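Local coordinates for protein heroin esterase (Rhodococcus sp., PDB 1LZL) that probably hydrolyses the acetyl ester bonds of heroin, as an acetyl esterase with the alpha/beta hydrolase fold, at residues A[99-102]-A[103-106]; A[216-219]-A[220-224]; A[296-299]-A[300-303]. One frame throughout, in Å; residues are numbered along the deposited sequence.

Contact 1. Residues A[99-102]-A[103-106]; sequences DPFC and VEVA
Val-105 sets its CG2 methyl over one face of the Phe-101 ring, one turn apart on helix 99-109, the connection of the beta-alpha-beta unit that joins strand 79-85 to strand 112-116 in the alpha/beta hydrolase fold. The methyl lies 3.9 Å from the ring centroid and 20° off the ring normal, a CH-pi contact displaced toward the rim, where CZ of Phe-101 is the nearest ring atom to CG2 at 3.6 Å. The ring comes to lie there because CG of Phe-101 is anti to its backbone N (chi1 -179°), which swings it along the helix toward the next turn. The same CG2 of Val-105 is 3.4 Å from Phe-101 O, so the methyl lies close to both ring and carbonyl. The backbone is held by regular i to i+4 hydrogen bonds: Val-103 N to Asp-99 O (2.9 Å) is the straightest, while Glu-104 N, Val-105 N and Ala-106 N reach the carbonyls of Pro-100, Phe-101 and Cys-102. On the buried side, Cys-102 and Val-105 press on Val-113 of strand 112-116, and the carboxylate of Asp-99 makes a salt bridge with Arg-68. Helix 299-315 covers another flank through Ile-312, against Phe-101, and Leu-309, against Val-105 and Glu-104. A looser, partly exposed side includes Glu-104, whose chain stays extended beyond CG and brings its carboxylate to the ring edge. The two planes stand nearly perpendicular, at 89°, and OE1 of Glu-104 lies near the ring plane, 4.0 Å from CD1 of Phe-101.

Contact 2. Residues A[216-219]-A[220-224]; sequences LSWK and YYLGE
Trp-218, near the C-terminal end of helix 211-222 in this alpha/beta hydrolase, meets Tyr-221 and Leu-222 of the following turn. The indole and phenol run side by side in the same direction, with ring planes at an oblique 54°; CZ3 of Trp-218 comes within 3.8 Å of CD2 of Tyr-221, at the tyrosine's edge. CD1 of Leu-222 touches CE3 of Trp-218 at 3.8 Å, and Phe-90 packs against both aromatic rings. Farther round, Leu-216 O sits 3.1 Å above one face of the Tyr-220 ring while accepting the Tyr-220 N hydrogen bond; the phenol OH hydrogen-bonds to Phe-23 O. The helix closes with Gly-223 N hydrogen-bonded to Lys-219 O, and Gly-223 leaves helical geometry with positive phi (98°). At the polar edge the Lys-219 chain bends at chi2 (53°), bringing NZ to Gly-223 O at 3.1 Å. A methionine in place of Lys-219 would probably leave Gly-223 O without this side-chain donor and take the ammonium away from the nearby Glu-224 carboxylate. Beyond NZ of Lys-219, a water accepts from that ammonium and donates to Glu-224 OE1, which lies 3.1 Å from the water oxygen.

Contact 3. Residues A[296-299]-A[300-303]; sequences ATAA and VSER. Unlike the reference sequence in segment 296-299: Ala-299 (reference Gly). Unlike the reference sequence in segment 300-303: Ser-301 (reference Arg).
Ala-298 is the N-cap residue of helix 299-315, its extended psi (143°) turning the chain from the loop into the first helical turn, where Ala-298 O accepts from Glu-302 N at 2.9 Å and Ala-299 O from Arg-303 N. As an alanine, Ala-298 brings no side-chain acceptor to this cap; Glu-10 OE1 of helix 9-14 instead accepts a hydrogen bond from Ala-299 N, at the end where the helix dipole would probably favour a negative charge. Glu-302 folds back over the turn. Its CG is anti to the carbonyl carbon (chi1 -65°) and the chain runs on extended, so the methylene lies against the loop carbonyls, CG being 3.2 Å from Ala-296 O and 3.3 Å from Ala-298 O. The carboxylate ends beside Thr-297 O, 3.2 Å from OE2 of Glu-302, an approach of two acceptors that gains no bond from their closeness. On another side of the turn, OG of Ser-301 passes 3.8 Å from CB of Ala-298 and hydrogen-bonds to Val-295 O and Ser-292 O, tying the helix start to the preceding loop. The aliphatic base of Arg-303 rests near the backbone, with CG 3.5 Å from Ala-299 O. Ala-298 and Val-300 touch Leu-11 of helix 9-14, while Val-300 also packs on Phe-285 and Arg-303 on His-283, both of strand 280-285, so this first turn of helix 299-315 packs on both helix 9-14 and the outermost strand 280-285.

The three contacts follow in series along the chain: contact 1 within a helix, contact 2 across a helix's C-terminal end, contact 3 at a helix start. Contacts 1 and 3 have centres 16 Å apart and nearest atoms about 7 Å apart; they do not touch, but helix 299-315, which begins in contact 3, runs on to pack against helix 99-109 of contact 1, so both belong to one packed layer beside the mixed sheet. Contact 2, on helix 211-222, lies across the chain's centre from both, its centre 30 Å from that of contact 1 and 33 Å from that of contact 3. There Ser-217 lies near, without touching, the probable nucleophile elbow and Ser-His-Asp triad, which places contact 2 nearer the likely catalytic centre.

Contact 1. Residues A[99-102]-A[103-106]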
loop_
_atom_site.group_PDB
_atom_site.type_symbol
_atom_site.label_atom_id
_atom_site.label_comp_id
_atom_site.label_asym_id
_atom_site.label_seq_id
_atom_site.Cartn_x
_atom_site.Cartn_y
_atom_site.Cartn_z
ATOM N N ASP A 99 -8.805 -1.930 7.970
ATOM C CA ASP A 99 -9.663 -3.070 8.314
ATOM C C ASP A 99 -10.746 -3.380 7.282
ATOM O O ASP A 99 -10.932 -4.572 7.010
ATOM C CB ASP A 99 -10.345 -2.815 9.665
ATOM C CG ASP A 99 -9.532 -3.098 10.895
ATOM O OD1 ASP A 99 -8.348 -3.525 10.826
ATOM O OD2 ASP A 99 -10.064 -2.921 12.023
ATOM N N PRO A 100 -11.416 -2.428 6.650
ATOM C CA PRO A 100 -12.467 -2.804 5.678
ATOM C C PRO A 100 -11.973 -3.734 4.584
ATOM O O PRO A 100 -12.543 -4.790 4.312
ATOM C CB PRO A 100 -12.918 -1.443 5.132
ATOM C CG PRO A 100 -12.718 -0.502 6.293
ATOM C CD PRO A 100 -11.369 -0.955 6.820
ATOM N N PHE A 101 -10.843 -3.372 3.982
ATOM C CA PHE A 101 -10.277 -4.181 2.896
ATOM C C PHE A 101 -9.797 -5.524 3.424
ATOM O O PHE A 101 -9.987 -6.561 2.772
ATOM C CB PHE A 101 -9.127 -3.430 2.188
ATOM C CG PHE A 101 -8.514 -4.225 1.037
ATOM C CD1 PHE A 101 -9.328 -4.618 -0.034
ATOM C CD2 PHE A 101 -7.168 -4.591 1.069
ATOM C CE1 PHE A 101 -8.763 -5.363 -1.078
ATOM C CE2 PHE A 101 -6.583 -5.284 0.003
ATOM C CZ PHE A 101 -7.408 -5.671 -1.059
ATOM N N CYS A 102 -9.145 -5.526 4.586
ATOM C CA CYS A 102 -8.594 -6.801 5.093
ATOM C C CYS A 102 -9.722 -7.786 5.430
ATOM O O CYS A 102 -9.614 -8.982 5.183
ATOM C CB CYS A 102 -7.687 -6.512 6.299
ATOM S SG CYS A 102 -6.213 -5.575 5.783
ATOM N N VAL A 103 -10.816 -7.243 6.007
ATOM C CA VAL A 103 -11.978 -8.100 6.260
ATOM C C VAL A 103 -12.531 -8.637 4.942
ATOM O O VAL A 103 -12.881 -9.819 4.809
ATOM C CB VAL A 103 -13.037 -7.294 7.025
ATOM C CG1 VAL A 103 -14.401 -7.981 7.011
ATOM C CG2 VAL A 103 -12.557 -7.086 8.461
ATOM N N GLU A 104 -12.617 -7.757 3.931
ATOM C CA GLU A 104 -13.132 -8.202 2.627
ATOM C C GLU A 104 -12.366 -9.378 2.050
ATOM O O GLU A 104 -12.899 -10.380 1.544
ATOM C CB GLU A 104 -13.155 -7.000 1.637
ATOM C CG GLU A 104 -13.885 -7.382 0.348
ATOM C CD GLU A 104 -14.024 -6.297 -0.698
ATOM O OE1 GLU A 104 -13.173 -5.368 -0.665
ATOM O OE2 GLU A 104 -14.953 -6.346 -1.566
ATOM N N VAL A 105 -11.032 -9.251 2.103
ATOM C CA VAL A 105 -10.174 -10.319 1.551
ATOM C C VAL A 105 -10.390 -11.618 2.344
ATOM O O VAL A 105 -10.534 -12.689 1.755
ATOM C CB VAL A 105 -8.708 -9.849 1.609
ATOM C CG1 VAL A 105 -7.757 -11.005 1.399
ATOM C CG2 VAL A 105 -8.511 -8.718 0.584
ATOM N N ALA A 106 -10.404 -11.502 3.679
ATOM C CA ALA A 106 -10.545 -12.724 4.480
ATOM C C ALA A 106 -11.904 -13.361 4.239
ATOM O O ALA A 106 -12.060 -14.557 4.045
ATOM C CB ALA A 106 -10.373 -12.433 5.957
#

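Contact 2. Residues A[216-219]-A[220-224]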
loop_
_atom_site.group_PDB
_atom_site.type_symbol
_atom_site.label_atom_id
_atom_site.label_comp_id
_atom_site.label_asym_id
_atom_site.label_seq_id
_atom_site.Cartn_x
_atom_site.Cartn_y
_atom_site.Cartn_z
ATOM N N LEU A 216 6.522 16.922 0.701
ATOM C CA LEU A 216 6.518 16.834 2.162
ATOM C C LEU A 216 6.573 15.368 2.577
ATOM O O LEU A 216 7.277 15.018 3.565
ATOM C CB LEU A 216 5.276 17.493 2.773
ATOM C CG LEU A 216 5.346 19.036 2.934
ATOM C CD1 LEU A 216 6.311 19.633 1.942
ATOM C CD2 LEU A 216 3.944 19.579 2.885
ATOM N N SER A 217 5.910 14.491 1.856
ATOM C CA SER A 217 5.862 13.060 2.244
ATOM C C SER A 217 7.238 12.455 2.167
ATOM O O SER A 217 7.697 11.793 3.105
ATOM C CB SER A 217 4.903 12.363 1.292
ATOM O OG SER A 217 4.933 10.932 1.336
ATOM N N TRP A 218 7.959 12.679 1.060
ATOM C CA TRP A 218 9.295 12.081 0.995
ATOM C C TRP A 218 10.266 12.717 1.973
ATOM O O TRP A 218 11.161 12.070 2.491
ATOM C CB TRP A 218 9.824 12.167 -0.439
ATOM C CG TRP A 218 9.132 11.142 -1.326
ATOM C CD1 TRP A 218 8.116 11.372 -2.247
ATOM C CD2 TRP A 218 9.430 9.750 -1.360
ATOM N NE1 TRP A 218 7.759 10.170 -2.866
ATOM C CE2 TRP A 218 8.558 9.175 -2.318
ATOM C CE3 TRP A 218 10.321 8.915 -0.676
ATOM C CZ2 TRP A 218 8.567 7.821 -2.611
ATOM C CZ3 TRP A 218 10.346 7.547 -0.968
ATOM C CH2 TRP A 218 9.469 7.007 -1.936
ATOM N N LYS A 219 10.115 14.025 2.213
ATOM C CA LYS A 219 10.976 14.694 3.209
ATOM C C LYS A 219 10.738 14.122 4.597
ATOM O O LYS A 219 11.701 13.823 5.314
ATOM C CB LYS A 219 10.734 16.204 3.148
ATOM C CG LYS A 219 11.600 17.033 4.096
ATOM C CD LYS A 219 13.051 16.636 3.845
ATOM C CE LYS A 219 14.090 17.442 4.608
ATOM N NZ LYS A 219 15.441 17.136 4.077
ATOM N N TYR A 220 9.495 13.935 5.025
ATOM C CA TYR A 220 9.223 13.311 6.321
ATOM C C TYR A 220 9.837 11.919 6.397
ATOM O O TYR A 220 10.425 11.572 7.432
ATOM C CB TYR A 220 7.716 13.180 6.544
ATOM C CG TYR A 220 7.011 14.498 6.746
ATOM C CD1 TYR A 220 7.642 15.557 7.388
ATOM C CD2 TYR A 220 5.714 14.646 6.317
ATOM C CE1 TYR A 220 6.917 16.747 7.545
ATOM C CE2 TYR A 220 4.983 15.825 6.464
ATOM C CZ TYR A 220 5.619 16.864 7.093
ATOM O OH TYR A 220 4.927 18.045 7.250
ATOM N N TYR A 221 9.675 11.136 5.331
ATOM C CA TYR A 221 10.132 9.733 5.376
ATOM C C TYR A 221 11.647 9.581 5.363
ATOM O O TYR A 221 12.224 8.783 6.104
ATOM C CB TYR A 221 9.550 9.062 4.116
ATOM C CG TYR A 221 9.762 7.567 3.994
ATOM C CD1 TYR A 221 9.698 6.707 5.088
ATOM C CD2 TYR A 221 9.994 7.022 2.743
ATOM C CE1 TYR A 221 9.891 5.340 4.912
ATOM C CE2 TYR A 221 10.180 5.665 2.541
ATOM C CZ TYR A 221 10.123 4.830 3.664
ATOM O OH TYR A 221 10.292 3.452 3.505
ATOM N N LEU A 222 12.328 10.335 4.492
ATOM C CA LEU A 222 13.766 10.132 4.328
ATOM C C LEU A 222 14.587 10.959 5.328
ATOM O O LEU A 222 15.751 10.573 5.562
ATOM C CB LEU A 222 14.149 10.480 2.888
ATOM C CG LEU A 222 13.397 9.558 1.863
ATOM C CD1 LEU A 222 13.854 9.884 0.454
ATOM C CD2 LEU A 222 13.597 8.080 2.175
ATOM N N GLY A 223 13.984 11.991 5.908
ATOM C CA GLY A 223 14.657 12.678 7.014
ATOM C C GLY A 223 15.410 13.958 6.651
ATOM O O GLY A 223 15.545 14.336 5.482
ATOM N N GLU A 224 15.907 14.627 7.690
ATOM C CA GLU A 224 16.351 16.018 7.604
ATOM C C GLU A 224 17.681 16.130 6.873
ATOM O O GLU A 224 18.147 17.236 6.527
ATOM C CB GLU A 224 16.427 16.648 8.992
ATOM C CG GLU A 224 15.082 16.652 9.752
ATOM C CD GLU A 224 14.198 17.780 9.230
ATOM O OE1 GLU A 224 14.634 18.385 8.220
ATOM O OE2 GLU A 224 13.109 18.035 9.810
HETATM O O HOH W 1 16.709 19.116 6.083
#

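Contact 3. Residues A[296-299]-A[300-303]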
loop_
_atom_site.group_PDB
_atom_site.type_symbol
_atom_site.label_atom_id
_atom_site.label_comp_id
_atom_site.label_asym_id
_atom_site.label_seq_id
_atom_site.Cartn_x
_atom_site.Cartn_y
_atom_site.Cartn_z
ATOM N N ALA A 296 -16.894 4.289 -2.571
ATOM C CA ALA A 296 -16.944 2.855 -2.856
ATOM C C ALA A 296 -18.160 2.509 -3.702
ATOM O O ALA A 296 -18.230 1.493 -4.354
ATOM C CB ALA A 296 -16.910 2.025 -1.571
ATOM N N THR A 297 -19.130 3.394 -3.648
ATOM C CA THR A 297 -20.375 3.245 -4.369
ATOM C C THR A 297 -20.238 3.503 -5.850
ATOM O O THR A 297 -21.045 3.009 -6.642
ATOM C CB THR A 297 -21.393 4.210 -3.698
ATOM O OG1 THR A 297 -20.880 5.546 -3.623
ATOM C CG2 THR A 297 -21.528 3.709 -2.272
ATOM N N ALA A 298 -19.235 4.260 -6.288
ATOM C CA ALA A 298 -19.088 4.565 -7.708
ATOM C C ALA A 298 -18.836 3.309 -8.526
ATOM O O ALA A 298 -18.124 2.425 -8.030
ATOM C CB ALA A 298 -17.926 5.550 -7.861
ATOM N N ALA A 299 -19.408 3.250 -9.753
ATOM C CA ALA A 299 -19.178 2.010 -10.518
ATOM C C ALA A 299 -17.688 1.767 -10.787
ATOM O O ALA A 299 -17.302 0.600 -10.746
ATOM C CB ALA A 299 -19.978 2.032 -11.810
ATOM N N VAL A 300 -16.899 2.813 -11.044
ATOM C CA VAL A 300 -15.462 2.624 -11.361
ATOM C C VAL A 300 -14.719 2.110 -10.132
ATOM O O VAL A 300 -13.781 1.301 -10.292
ATOM C CB VAL A 300 -14.794 3.899 -11.905
ATOM C CG1 VAL A 300 -14.723 5.023 -10.853
ATOM C CG2 VAL A 300 -13.400 3.586 -12.455
ATOM N N SER A 301 -15.120 2.556 -8.943
ATOM C CA SER A 301 -14.580 2.021 -7.683
ATOM C C SER A 301 -14.997 0.566 -7.506
ATOM O O SER A 301 -14.161 -0.298 -7.158
ATOM C CB SER A 301 -15.051 2.885 -6.504
ATOM O OG SER A 301 -14.578 4.217 -6.655
ATOM N N GLU A 302 -16.263 0.244 -7.760
ATOM C CA GLU A 302 -16.733 -1.155 -7.633
ATOM C C GLU A 302 -15.961 -2.054 -8.578
ATOM O O GLU A 302 -15.544 -3.142 -8.154
ATOM C CB GLU A 302 -18.265 -1.258 -7.847
ATOM C CG GLU A 302 -18.991 -0.497 -6.707
ATOM C CD GLU A 302 -20.490 -0.491 -6.944
ATOM O OE1 GLU A 302 -20.940 -0.914 -8.034
ATOM O OE2 GLU A 302 -21.197 -0.081 -6.002
ATOM N N ARG A 303 -15.774 -1.625 -9.830
ATOM C CA ARG A 303 -14.969 -2.404 -10.770
ATOM C C ARG A 303 -13.546 -2.621 -10.244
ATOM O O ARG A 303 -12.986 -3.728 -10.361
ATOM C CB ARG A 303 -14.781 -1.679 -12.091
ATOM C CG ARG A 303 -15.940 -1.650 -13.057
ATOM C CD ARG A 303 -15.449 -1.313 -14.430
ATOM N NE ARG A 303 -15.013 0.043 -14.776
ATOM C CZ ARG A 303 -13.852 0.226 -15.436
ATOM N NH1 ARG A 303 -13.030 -0.768 -15.786
ATOM N NH2 ARG A 303 -13.422 1.440 -15.802
#